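Long-range contacts in fatty acid-binding protein homolog 1 (Echinococcus granulosus, PDB 1O8V), which binds fatty acids inside a beta-barrel and has been implicated in the acquisition, storage and transport of lipids: residues V37-I42 with M53-T58; W9-S14 with R128-V133; K102-E107 with A117-D122. One frame throughout, in Å; residues are numbered along the deposited sequence.

Interaction 1 of 3, residues V37-I42 with M53-T58; sequences VKPNLI and MRSEST. With PLM (palmitic acid), chain B.
Ile42 and Arg54 pair across a beta hairpin of the fatty-acid-binding-protein barrel, strand 40-47 running antiparallel to strand 50-56. Both backbone bonds of this pair are short: Ile42 N donates a hydrogen bond to Arg54 O at 2.7 Å, almost straight at 170°, and Arg54 N reaches Ile42 O at 2.8 Å. Asn40 N donates to Glu56 O at 3.0 Å, but the return bond from Glu56 N to Asn40 O is weak at 3.4 Å. Asn40 O also receives the CA-H of Ser55, and Arg54 O that of Leu41. On the outer sides of the pair, Leu41 and Pro39 bond through their backbones to Trp9 and Met11 of strand 7-15, Ser55 bonds to Thr62, and Lys38 O accepts from Lys10 NZ.

On the Ile42 face Arg54 turns its guanidinium away from strand 40-47, and its NE forms a salt bridge with Glu63. Asn40 ND2 and Glu56 OE1 stay 3.9 Å apart, amide and carboxylate planes turned 49° to each other. The same carboxylate meets Ile42 CD1, brought there because CG1 lies beside the backbone N (chi1 -54°) and the chain then runs on extended. On the other face Leu41 CD1 packs against Met53 CB, Pro39 CB lies by the Ser55 hydroxyl, and Leu41 and Pro39 both touch Tyr130, whose hydroxyl binds the palmitate head group.

Beyond the regular pairing the chains flank the tail of the palmitate. Ser57 OG is satisfied by the backbone N of Phe59, and its approach to the terminal carbon CG of the ligand, at 3.8 Å, is a simple touch. Val37 forks between two partners: its CG1 rests 3.6 Å from Thr58 CG2, while its CG2 presses on carbon CF of the palmitate at 3.3 Å.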
loop_
_atom_site.group_PDB
_atom_site.type_symbol
_atom_site.label_atom_id
_atom_site.label_comp_id
_atom_site.label_asym_id
_atom_site.label_seq_id
_atom_site.Cartn_x
_atom_site.Cartn_y
_atom_site.Cartn_z
ATOM N N VAL A 37 -13.954 2.681 0.485
ATOM C CA VAL A 37 -13.350 2.772 -0.847
ATOM C C VAL A 37 -12.648 1.492 -1.291
ATOM O O VAL A 37 -12.155 0.688 -0.489
ATOM C CB VAL A 37 -12.420 4.007 -0.984
ATOM C CG1 VAL A 37 -13.179 5.299 -0.672
ATOM C CG2 VAL A 37 -11.187 3.876 -0.136
ATOM N N LYS A 38 -12.654 1.295 -2.605
ATOM C CA LYS A 38 -12.063 0.129 -3.253
ATOM C C LYS A 38 -11.125 0.665 -4.328
ATOM O O LYS A 38 -11.521 0.831 -5.496
ATOM C CB LYS A 38 -13.139 -0.763 -3.868
ATOM C CG LYS A 38 -14.178 -1.268 -2.892
ATOM C CD LYS A 38 -15.286 -2.048 -3.602
ATOM C CE LYS A 38 -16.499 -2.218 -2.715
ATOM N NZ LYS A 38 -17.364 -3.345 -3.169
ATOM N N PRO A 39 -9.887 0.952 -3.964
ATOM C CA PRO A 39 -8.981 1.612 -4.897
ATOM C C PRO A 39 -8.450 0.702 -5.972
ATOM O O PRO A 39 -8.514 -0.528 -5.882
ATOM C CB PRO A 39 -7.828 2.090 -4.010
ATOM C CG PRO A 39 -7.823 1.192 -2.883
ATOM C CD PRO A 39 -9.235 0.719 -2.663
ATOM N N ASN A 40 -7.904 1.340 -6.996
ATOM C CA ASN A 40 -7.031 0.692 -7.952
ATOM C C ASN A 40 -5.591 0.899 -7.495
ATOM O O ASN A 40 -5.281 1.754 -6.658
ATOM C CB ASN A 40 -7.220 1.272 -9.354
ATOM C CG ASN A 40 -8.585 0.966 -9.946
ATOM O OD1 ASN A 40 -9.166 -0.098 -9.709
ATOM N ND2 ASN A 40 -9.103 1.899 -10.747
ATOM N N LEU A 41 -4.707 0.049 -7.968
ATOM C CA LEU A 41 -3.297 0.225 -7.757
ATOM C C LEU A 41 -2.644 0.055 -9.108
ATOM O O LEU A 41 -2.840 -0.966 -9.762
ATOM C CB LEU A 41 -2.767 -0.835 -6.798
ATOM C CG LEU A 41 -1.258 -0.895 -6.645
ATOM C CD1 LEU A 41 -0.777 0.356 -5.973
ATOM C CD2 LEU A 41 -0.845 -2.094 -5.836
ATOM N N ILE A 42 -1.911 1.069 -9.543
ATOM C CA ILE A 42 -1.189 1.019 -10.814
ATOM C C ILE A 42 0.306 1.079 -10.529
ATOM O O ILE A 42 0.786 2.042 -9.950
ATOM C CB ILE A 42 -1.596 2.189 -11.726
ATOM C CG1 ILE A 42 -3.109 2.223 -11.896
ATOM C CG2 ILE A 42 -0.924 2.046 -13.082
ATOM C CD1 ILE A 42 -3.654 3.556 -12.294
ATOM N N MET A 53 4.042 3.732 -7.807
ATOM C CA MET A 53 2.742 3.166 -7.457
ATOM C C MET A 53 1.742 4.294 -7.363
ATOM O O MET A 53 2.000 5.283 -6.672
ATOM C CB MET A 53 2.789 2.426 -6.110
ATOM C CG MET A 53 3.516 1.124 -6.172
ATOM S SD MET A 53 3.339 0.141 -4.607
ATOM C CE MET A 53 4.415 1.071 -3.499
ATOM N N ARG A 54 0.624 4.142 -8.066
ATOM C CA ARG A 54 -0.483 5.103 -8.071
ATOM C C ARG A 54 -1.752 4.405 -7.580
ATOM O O ARG A 54 -2.044 3.276 -7.968
ATOM C CB ARG A 54 -0.702 5.686 -9.485
ATOM C CG ARG A 54 -1.877 6.677 -9.601
ATOM C CD ARG A 54 -1.980 7.338 -10.976
ATOM N NE ARG A 54 -1.029 8.446 -11.186
ATOM C CZ ARG A 54 -0.756 8.969 -12.388
ATOM N NH1 ARG A 54 -1.373 8.532 -13.475
ATOM N NH2 ARG A 54 0.137 9.946 -12.525
ATOM N N SER A 55 -2.467 5.051 -6.674
ATOM C CA SER A 55 -3.713 4.537 -6.137
ATOM C C SER A 55 -4.811 5.534 -6.439
ATOM O O SER A 55 -4.709 6.700 -6.043
ATOM C CB SER A 55 -3.578 4.308 -4.634
ATOM O OG SER A 55 -4.779 3.802 -4.082
ATOM N N GLU A 56 -5.839 5.073 -7.157
ATOM C CA GLU A 56 -6.970 5.889 -7.593
ATOM C C GLU A 56 -8.225 5.435 -6.859
ATOM O O GLU A 56 -8.534 4.251 -6.833
ATOM C CB GLU A 56 -7.196 5.717 -9.104
ATOM C CG GLU A 56 -6.050 6.197 -9.991
ATOM C CD GLU A 56 -6.309 5.954 -11.474
ATOM O OE1 GLU A 56 -6.966 4.944 -11.812
ATOM O OE2 GLU A 56 -5.862 6.788 -12.291
ATOM N N SER A 57 -8.943 6.376 -6.259
ATOM C CA SER A 57 -10.238 6.087 -5.636
ATOM C C SER A 57 -11.088 7.356 -5.541
ATOM O O SER A 57 -10.611 8.460 -5.807
ATOM C CB SER A 57 -10.065 5.461 -4.253
ATOM O OG SER A 57 -9.731 6.425 -3.267
ATOM N N THR A 58 -12.340 7.187 -5.140
ATOM C CA THR A 58 -13.215 8.330 -4.934
ATOM C C THR A 58 -12.659 9.302 -3.875
ATOM O O THR A 58 -12.940 10.491 -3.919
ATOM C CB THR A 58 -14.647 7.860 -4.587
ATOM O OG1 THR A 58 -15.526 8.990 -4.558
ATOM C CG2 THR A 58 -14.722 7.275 -3.192
HETATM C C1 PLM B . -2.815 -1.333 0.066
HETATM O O1 PLM B . -3.990 -1.799 -0.204
HETATM O O2 PLM B . -1.963 -1.248 -0.935
HETATM C C2 PLM B . -2.494 -0.931 1.503
HETATM C C3 PLM B . -1.986 0.498 1.623
HETATM C C4 PLM B . -1.894 0.859 3.108
HETATM C C5 PLM B . -1.277 2.241 3.287
HETATM C C6 PLM B . -1.031 2.610 4.758
HETATM C C7 PLM B . -2.274 2.727 5.645
HETATM C C8 PLM B . -2.788 4.145 5.626
HETATM C C9 PLM B . -4.112 4.346 6.345
HETATM C CA PLM B . -4.882 5.482 5.697
HETATM C CB PLM B . -6.283 5.112 5.286
HETATM C CC PLM B . -7.021 6.211 4.524
HETATM C CD PLM B . -7.921 5.627 3.457
HETATM C CE PLM B . -7.361 5.676 2.045
HETATM C CF PLM B . -8.278 4.928 1.082
HETATM C CG PLM B . -7.788 4.915 -0.363
#

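Interaction 2 of 3, residues W9-S14 with R128-V133. With PLM (palmitic acid), chain B.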
loop_
_atom_site.group_PDB
_atom_site.type_symbol
_atom_site.label_atom_id
_atom_site.label_comp_id
_atom_site.label_asym_id
_atom_site.label_seq_id
_atom_site.Cartn_x
_atom_site.Cartn_y
_atom_site.Cartn_z
ATOM N N TRP A 9 -4.292 -3.112 -10.892
ATOM C CA TRP A 9 -4.930 -4.036 -9.970
ATOM C C TRP A 9 -6.132 -3.375 -9.274
ATOM O O TRP A 9 -6.024 -2.254 -8.767
ATOM C CB TRP A 9 -3.935 -4.431 -8.871
ATOM C CG TRP A 9 -2.633 -4.986 -9.361
ATOM C CD1 TRP A 9 -1.513 -4.289 -9.685
ATOM C CD2 TRP A 9 -2.326 -6.369 -9.603
ATOM N NE1 TRP A 9 -0.524 -5.152 -10.100
ATOM C CE2 TRP A 9 -1.004 -6.430 -10.064
ATOM C CE3 TRP A 9 -3.039 -7.556 -9.474
ATOM C CZ2 TRP A 9 -0.360 -7.645 -10.371
ATOM C CZ3 TRP A 9 -2.416 -8.769 -9.798
ATOM C CH2 TRP A 9 -1.091 -8.803 -10.244
ATOM N N LYS A 10 -7.242 -4.093 -9.185
ATOM C CA LYS A 10 -8.490 -3.554 -8.629
ATOM C C LYS A 10 -8.797 -4.219 -7.290
ATOM O O LYS A 10 -8.818 -5.429 -7.189
ATOM C CB LYS A 10 -9.662 -3.776 -9.601
ATOM C CG LYS A 10 -11.033 -3.411 -9.045
ATOM C CD LYS A 10 -11.063 -1.984 -8.539
ATOM C CE LYS A 10 -12.322 -1.667 -7.752
ATOM N NZ LYS A 10 -12.567 -0.207 -7.768
ATOM N N MET A 11 -9.043 -3.446 -6.237
ATOM C CA MET A 11 -9.282 -4.084 -4.938
ATOM C C MET A 11 -10.655 -4.742 -4.899
ATOM O O MET A 11 -11.677 -4.104 -5.238
ATOM C CB MET A 11 -9.140 -3.097 -3.767
ATOM C CG MET A 11 -8.978 -3.861 -2.451
ATOM S SD MET A 11 -9.156 -2.847 -0.985
ATOM C CE MET A 11 -10.798 -2.710 -0.950
ATOM N N GLU A 12 -10.667 -6.016 -4.525
ATOM C CA GLU A 12 -11.878 -6.832 -4.447
ATOM C C GLU A 12 -12.438 -6.950 -3.041
ATOM O O GLU A 12 -13.661 -6.877 -2.846
ATOM C CB GLU A 12 -11.569 -8.234 -4.997
ATOM C CG GLU A 12 -11.180 -8.238 -6.473
ATOM C CD GLU A 12 -12.374 -8.101 -7.411
ATOM O OE1 GLU A 12 -13.533 -8.036 -6.923
ATOM O OE2 GLU A 12 -12.144 -8.073 -8.637
ATOM N N LYS A 13 -11.564 -7.177 -2.064
ATOM C CA LYS A 13 -11.975 -7.307 -0.676
ATOM C C LYS A 13 -10.900 -6.748 0.244
ATOM O O LYS A 13 -9.729 -6.644 -0.128
ATOM C CB LYS A 13 -12.290 -8.767 -0.299
ATOM C CG LYS A 13 -11.384 -9.758 -0.874
ATOM C CD LYS A 13 -11.908 -11.185 -0.750
ATOM C CE LYS A 13 -10.787 -12.175 -1.039
ATOM N NZ LYS A 13 -11.209 -13.590 -0.802
ATOM N N SER A 14 -11.336 -6.418 1.440
ATOM C CA SER A 14 -10.466 -5.917 2.491
ATOM C C SER A 14 -10.953 -6.417 3.847
ATOM O O SER A 14 -12.160 -6.396 4.151
ATOM C CB SER A 14 -10.462 -4.393 2.443
ATOM O OG SER A 14 -9.685 -3.871 3.510
ATOM N N ARG A 128 -5.785 -7.079 2.120
ATOM C CA ARG A 128 -6.508 -6.475 0.995
ATOM C C ARG A 128 -6.165 -7.206 -0.281
ATOM O O ARG A 128 -4.989 -7.320 -0.646
ATOM C CB ARG A 128 -6.165 -4.992 0.891
ATOM C CG ARG A 128 -6.758 -4.211 2.058
ATOM C CD ARG A 128 -6.035 -2.925 2.384
ATOM N NE ARG A 128 -6.330 -1.798 1.507
ATOM C CZ ARG A 128 -7.421 -1.049 1.522
ATOM N NH1 ARG A 128 -8.488 -1.361 2.249
ATOM N NH2 ARG A 128 -7.472 0.012 0.706
ATOM N N THR A 129 -7.200 -7.754 -0.936
ATOM C CA THR A 129 -7.008 -8.612 -2.097
ATOM C C THR A 129 -7.453 -7.906 -3.360
ATOM O O THR A 129 -8.571 -7.382 -3.420
ATOM C CB THR A 129 -7.828 -9.887 -1.904
ATOM O OG1 THR A 129 -7.450 -10.515 -0.673
ATOM C CG2 THR A 129 -7.541 -10.897 -3.000
ATOM N N TYR A 130 -6.586 -7.929 -4.360
ATOM C CA TYR A 130 -6.785 -7.228 -5.620
ATOM C C TYR A 130 -6.780 -8.229 -6.767
ATOM O O TYR A 130 -6.121 -9.261 -6.684
ATOM C CB TYR A 130 -5.628 -6.271 -5.885
ATOM C CG TYR A 130 -5.477 -5.075 -4.965
ATOM C CD1 TYR A 130 -4.974 -5.207 -3.677
ATOM C CD2 TYR A 130 -5.808 -3.809 -5.412
ATOM C CE1 TYR A 130 -4.812 -4.088 -2.854
ATOM C CE2 TYR A 130 -5.645 -2.699 -4.604
ATOM C CZ TYR A 130 -5.170 -2.840 -3.332
ATOM O OH TYR A 130 -5.038 -1.690 -2.588
ATOM N N SER A 131 -7.498 -7.903 -7.834
ATOM C CA SER A 131 -7.512 -8.711 -9.058
ATOM C C SER A 131 -6.813 -7.929 -10.165
ATOM O O SER A 131 -6.931 -6.718 -10.244
ATOM C CB SER A 131 -8.958 -9.028 -9.441
ATOM O OG SER A 131 -9.655 -7.820 -9.715
ATOM N N LYS A 132 -6.110 -8.623 -11.049
ATOM C CA LYS A 132 -5.434 -7.992 -12.156
ATOM C C LYS A 132 -6.433 -7.496 -13.213
ATOM O O LYS A 132 -7.342 -8.229 -13.620
ATOM C CB LYS A 132 -4.453 -9.002 -12.770
ATOM C CG LYS A 132 -3.377 -8.347 -13.554
ATOM C CD LYS A 132 -2.215 -9.285 -13.893
ATOM C CE LYS A 132 -0.876 -8.541 -13.918
ATOM N NZ LYS A 132 -0.925 -7.158 -14.520
ATOM N N VAL A 133 -6.279 -6.249 -13.629
ATOM C CA VAL A 133 -7.130 -5.661 -14.661
ATOM C C VAL A 133 -6.425 -5.782 -16.007
ATOM O O VAL A 133 -7.010 -6.223 -17.010
ATOM C CB VAL A 133 -7.404 -4.175 -14.366
ATOM C CG1 VAL A 133 -8.258 -3.563 -15.477
ATOM C CG2 VAL A 133 -8.073 -4.019 -12.988
HETATM C C1 PLM B . -2.815 -1.333 0.066
HETATM O O1 PLM B . -3.990 -1.799 -0.204
HETATM O O2 PLM B . -1.963 -1.248 -0.935
HETATM C C2 PLM B . -2.494 -0.931 1.503
HETATM C C3 PLM B . -1.986 0.498 1.623
HETATM C C4 PLM B . -1.894 0.859 3.108
HETATM C C5 PLM B . -1.277 2.241 3.287
HETATM C C6 PLM B . -1.031 2.610 4.758
HETATM C C7 PLM B . -2.274 2.727 5.645
HETATM C C8 PLM B . -2.788 4.145 5.626
HETATM C C9 PLM B . -4.112 4.346 6.345
HETATM C CA PLM B . -4.882 5.482 5.697
HETATM C CB PLM B . -6.283 5.112 5.286
HETATM C CC PLM B . -7.021 6.211 4.524
HETATM C CD PLM B . -7.921 5.627 3.457
HETATM C CE PLM B . -7.361 5.676 2.045
HETATM C CF PLM B . -8.278 4.928 1.082
HETATM C CG PLM B . -7.788 4.915 -0.363
HETATM O O HOH W 1 -8.700 -9.510 1.519
#
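Arg128 and Ser14 meet on the ligand side of the sheet. The arginine CB lies near the palmitate head group; CG passes Ser14 OG at 3.3 Å; CD lies near palmitate O1, to which NE donates at 2.9 Å. A bend at chi3 (78°) places Met11 SD over the centre of one guanidinium face, 3.5 Å from Arg128 CZ. NH1 turns back to Ser14 OG at 3.1 Å, 17° out of the guanidinium plane, and NH2 lies near Met11 SD and palmitate O1. Palmitate O1 is gripped a second time by Tyr130 OH, at 2.6 Å and in the plane of the ring, while Met11 CB makes a CH-pi contact over the ring face. Arg108 NH2 gives the palmitate a further hydrogen bond.

A classic beta bulge interrupts the ladder: Glu12 N, at 2.7 Å, and Lys13 N both donate to Thr129 O. Ser131 OG donates to the anti lone pair of Glu12 OE2. Lys132 lays its chain over the Trp9 ring, its NZ bonded to Leu6 O.

Strand 7-15 is flanked by strands 124-132 and 40-47, strand 124-132 pairs with 114-121, and Phe17 of helix 17-24 makes a cation-pi contact with Arg128.

Interaction 3 of 3, residues K102-E107 with A117-D122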
loop_
_atom_site.group_PDB
_atom_site.type_symbol
_atom_site.label_atom_id
_atom_site.label_comp_id
_atom_site.label_asym_id
_atom_site.label_seq_id
_atom_site.Cartn_x
_atom_site.Cartn_y
_atom_site.Cartn_z
ATOM N N LYS A 102 4.280 4.878 15.041
ATOM C CA LYS A 102 4.082 3.517 14.567
ATOM C C LYS A 102 4.856 3.272 13.295
ATOM O O LYS A 102 4.985 4.168 12.468
ATOM C CB LYS A 102 2.610 3.282 14.258
ATOM C CG LYS A 102 1.665 3.421 15.421
ATOM C CD LYS A 102 1.942 2.423 16.507
ATOM C CE LYS A 102 0.902 2.503 17.612
ATOM N NZ LYS A 102 1.263 1.622 18.768
ATOM N N VAL A 103 5.293 2.032 13.112
ATOM C CA VAL A 103 5.796 1.586 11.823
ATOM C C VAL A 103 4.715 0.686 11.237
ATOM O O VAL A 103 4.246 -0.243 11.892
ATOM C CB VAL A 103 7.137 0.836 11.925
ATOM C CG1 VAL A 103 7.611 0.396 10.556
ATOM C CG2 VAL A 103 8.191 1.688 12.569
ATOM N N THR A 104 4.329 0.986 10.006
ATOM C CA THR A 104 3.404 0.156 9.251
ATOM C C THR A 104 4.223 -0.728 8.327
ATOM O O THR A 104 5.086 -0.224 7.611
ATOM C CB THR A 104 2.441 1.000 8.427
ATOM O OG1 THR A 104 1.696 1.884 9.279
ATOM C CG2 THR A 104 1.425 0.118 7.723
ATOM N N TYR A 105 3.950 -2.029 8.342
ATOM C CA TYR A 105 4.615 -2.996 7.485
ATOM C C TYR A 105 3.598 -3.517 6.484
ATOM O O TYR A 105 2.605 -4.136 6.851
ATOM C CB TYR A 105 5.198 -4.153 8.295
ATOM C CG TYR A 105 6.243 -3.749 9.291
ATOM C CD1 TYR A 105 7.560 -3.561 8.914
ATOM C CD2 TYR A 105 5.919 -3.565 10.622
ATOM C CE1 TYR A 105 8.515 -3.205 9.840
ATOM C CE2 TYR A 105 6.879 -3.220 11.564
ATOM C CZ TYR A 105 8.170 -3.028 11.167
ATOM O OH TYR A 105 9.093 -2.674 12.112
ATOM N N ILE A 106 3.868 -3.275 5.216
ATOM C CA ILE A 106 3.033 -3.749 4.120
ATOM C C ILE A 106 3.837 -4.814 3.371
ATOM O O ILE A 106 5.023 -4.651 3.115
ATOM C CB ILE A 106 2.655 -2.585 3.160
ATOM C CG1 ILE A 106 2.047 -1.426 3.944
ATOM C CG2 ILE A 106 1.726 -3.078 2.079
ATOM C CD1 ILE A 106 1.982 -0.130 3.150
ATOM N N GLU A 107 3.188 -5.929 3.041
ATOM C CA GLU A 107 3.791 -6.967 2.205
ATOM C C GLU A 107 2.836 -7.188 1.052
ATOM O O GLU A 107 1.656 -7.414 1.288
ATOM C CB GLU A 107 3.986 -8.284 2.978
ATOM C CG GLU A 107 4.887 -8.233 4.215
ATOM C CD GLU A 107 4.679 -9.410 5.198
ATOM O OE1 GLU A 107 3.869 -10.331 4.930
ATOM O OE2 GLU A 107 5.334 -9.422 6.285
ATOM N N ALA A 117 -2.200 -7.764 -0.394
ATOM C CA ALA A 117 -1.453 -6.787 0.400
ATOM C C ALA A 117 -1.767 -7.005 1.855
ATOM O O ALA A 117 -2.908 -6.771 2.287
ATOM C CB ALA A 117 -1.830 -5.393 0.012
ATOM N N THR A 118 -0.786 -7.457 2.616
ATOM C CA THR A 118 -0.929 -7.609 4.070
ATOM C C THR A 118 -0.381 -6.355 4.730
ATOM O O THR A 118 0.721 -5.948 4.419
ATOM C CB THR A 118 -0.134 -8.824 4.529
ATOM O OG1 THR A 118 -0.649 -10.001 3.892
ATOM C CG2 THR A 118 -0.277 -9.074 6.035
ATOM N N VAL A 119 -1.159 -5.767 5.621
ATOM C CA VAL A 119 -0.792 -4.542 6.315
ATOM C C VAL A 119 -0.790 -4.854 7.801
ATOM O O VAL A 119 -1.778 -5.375 8.353
ATOM C CB VAL A 119 -1.806 -3.412 6.025
ATOM C CG1 VAL A 119 -1.395 -2.111 6.673
ATOM C CG2 VAL A 119 -1.988 -3.250 4.533
ATOM N N LYS A 120 0.319 -4.527 8.450
ATOM C CA LYS A 120 0.515 -4.819 9.859
ATOM C C LYS A 120 0.944 -3.574 10.614
ATOM O O LYS A 120 1.835 -2.859 10.158
ATOM C CB LYS A 120 1.562 -5.899 10.035
ATOM C CG LYS A 120 1.106 -7.250 9.519
ATOM C CD LYS A 120 2.088 -8.328 9.892
ATOM C CE LYS A 120 3.343 -8.229 9.101
ATOM N NZ LYS A 120 3.270 -9.132 7.941
ATOM N N VAL A 121 0.336 -3.344 11.765
ATOM C CA VAL A 121 0.754 -2.298 12.708
ATOM C C VAL A 121 0.677 -2.951 14.070
ATOM O O VAL A 121 -0.397 -3.433 14.452
ATOM C CB VAL A 121 -0.183 -1.035 12.658
ATOM C CG1 VAL A 121 0.258 0.013 13.684
ATOM C CG2 VAL A 121 -0.191 -0.428 11.286
ATOM N N ASP A 122 1.793 -2.963 14.784
ATOM C CA ASP A 122 1.875 -3.795 16.003
ATOM C C ASP A 122 1.373 -5.213 15.670
ATOM O O ASP A 122 1.829 -5.787 14.702
ATOM C CB ASP A 122 1.066 -3.151 17.128
ATOM C CG ASP A 122 1.453 -1.714 17.402
ATOM O OD1 ASP A 122 2.660 -1.362 17.304
ATOM O OD2 ASP A 122 0.612 -0.879 17.747
HETATM O O HOH W 2 4.309 -2.213 13.729
HETATM O O HOH W 3 2.811 -7.036 6.305
HETATM O O HOH W 4 0.415 -10.544 1.518
#
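Lys102 and Asp122, like Glu107 and Lys120, are joined by salt bridges. Lys102 NZ donates at 2.8 Å to the syn lone pair of Asp122 OD2, an oxygen that also pairs with Arg23 of helix 17-24. Lys120 NZ meets Glu107 OE2 at 2.7 Å, coming from 64° above the carboxylate plane; bends at chi3 (-72°) and chi4 fold the lysine toward the neighbouring strand.

Backbone bonds form two reciprocal pairs, Tyr105 with Lys120 and Glu107 with Thr118, all close to 2.8 or 2.9 Å from N to O. Where the ladder ends, a water takes over, donating to Val103 O at 2.7 Å and accepting from Asp122 N. Another water accepts a hydrogen bond from Lys120 NZ and donates one to Tyr105 O, tying the side chain to the strand beside it.

Van der Waals contacts occupy the inner face. Thr104 CG2 packs on Val119 CG1 at 3.7 Å, Val121 CG2 lies by Thr104 OG1, and Ile106 and Val119 both touch the palmitate.

The hairpin of strands 103-111 and 114-121, with Ile106 and Val119 facing the palmitate and the Glu107-Lys120 pair on the other face, forms part of the up-and-down antiparallel barrel wall of a fatty-acid-binding protein.

All three contacts are partly buried and belong to one curled antiparallel sheet. Interactions 1 and 3 are local hairpins on opposite sides of the chain's centre; interaction 2 instead pairs the first long strand with the last, closing this part of the barrel. It touches both others, Trp9 O taking a bond from Leu41 N and Arg128 O one from Ala117 N. Their chemistry follows their place: interaction 2 supplies two hydrogen bonds to the palmitate, Arg108 adding another, whereas 37-42 with 53-58 and 102-107 with 117-122 touch the ligand through carbon, apart from the Ser57 hydroxyl. Salt bridges between the two segments occur in interaction 3, a bulge in interaction 2; interaction 1 relies on backbone bonds and carbon contacts.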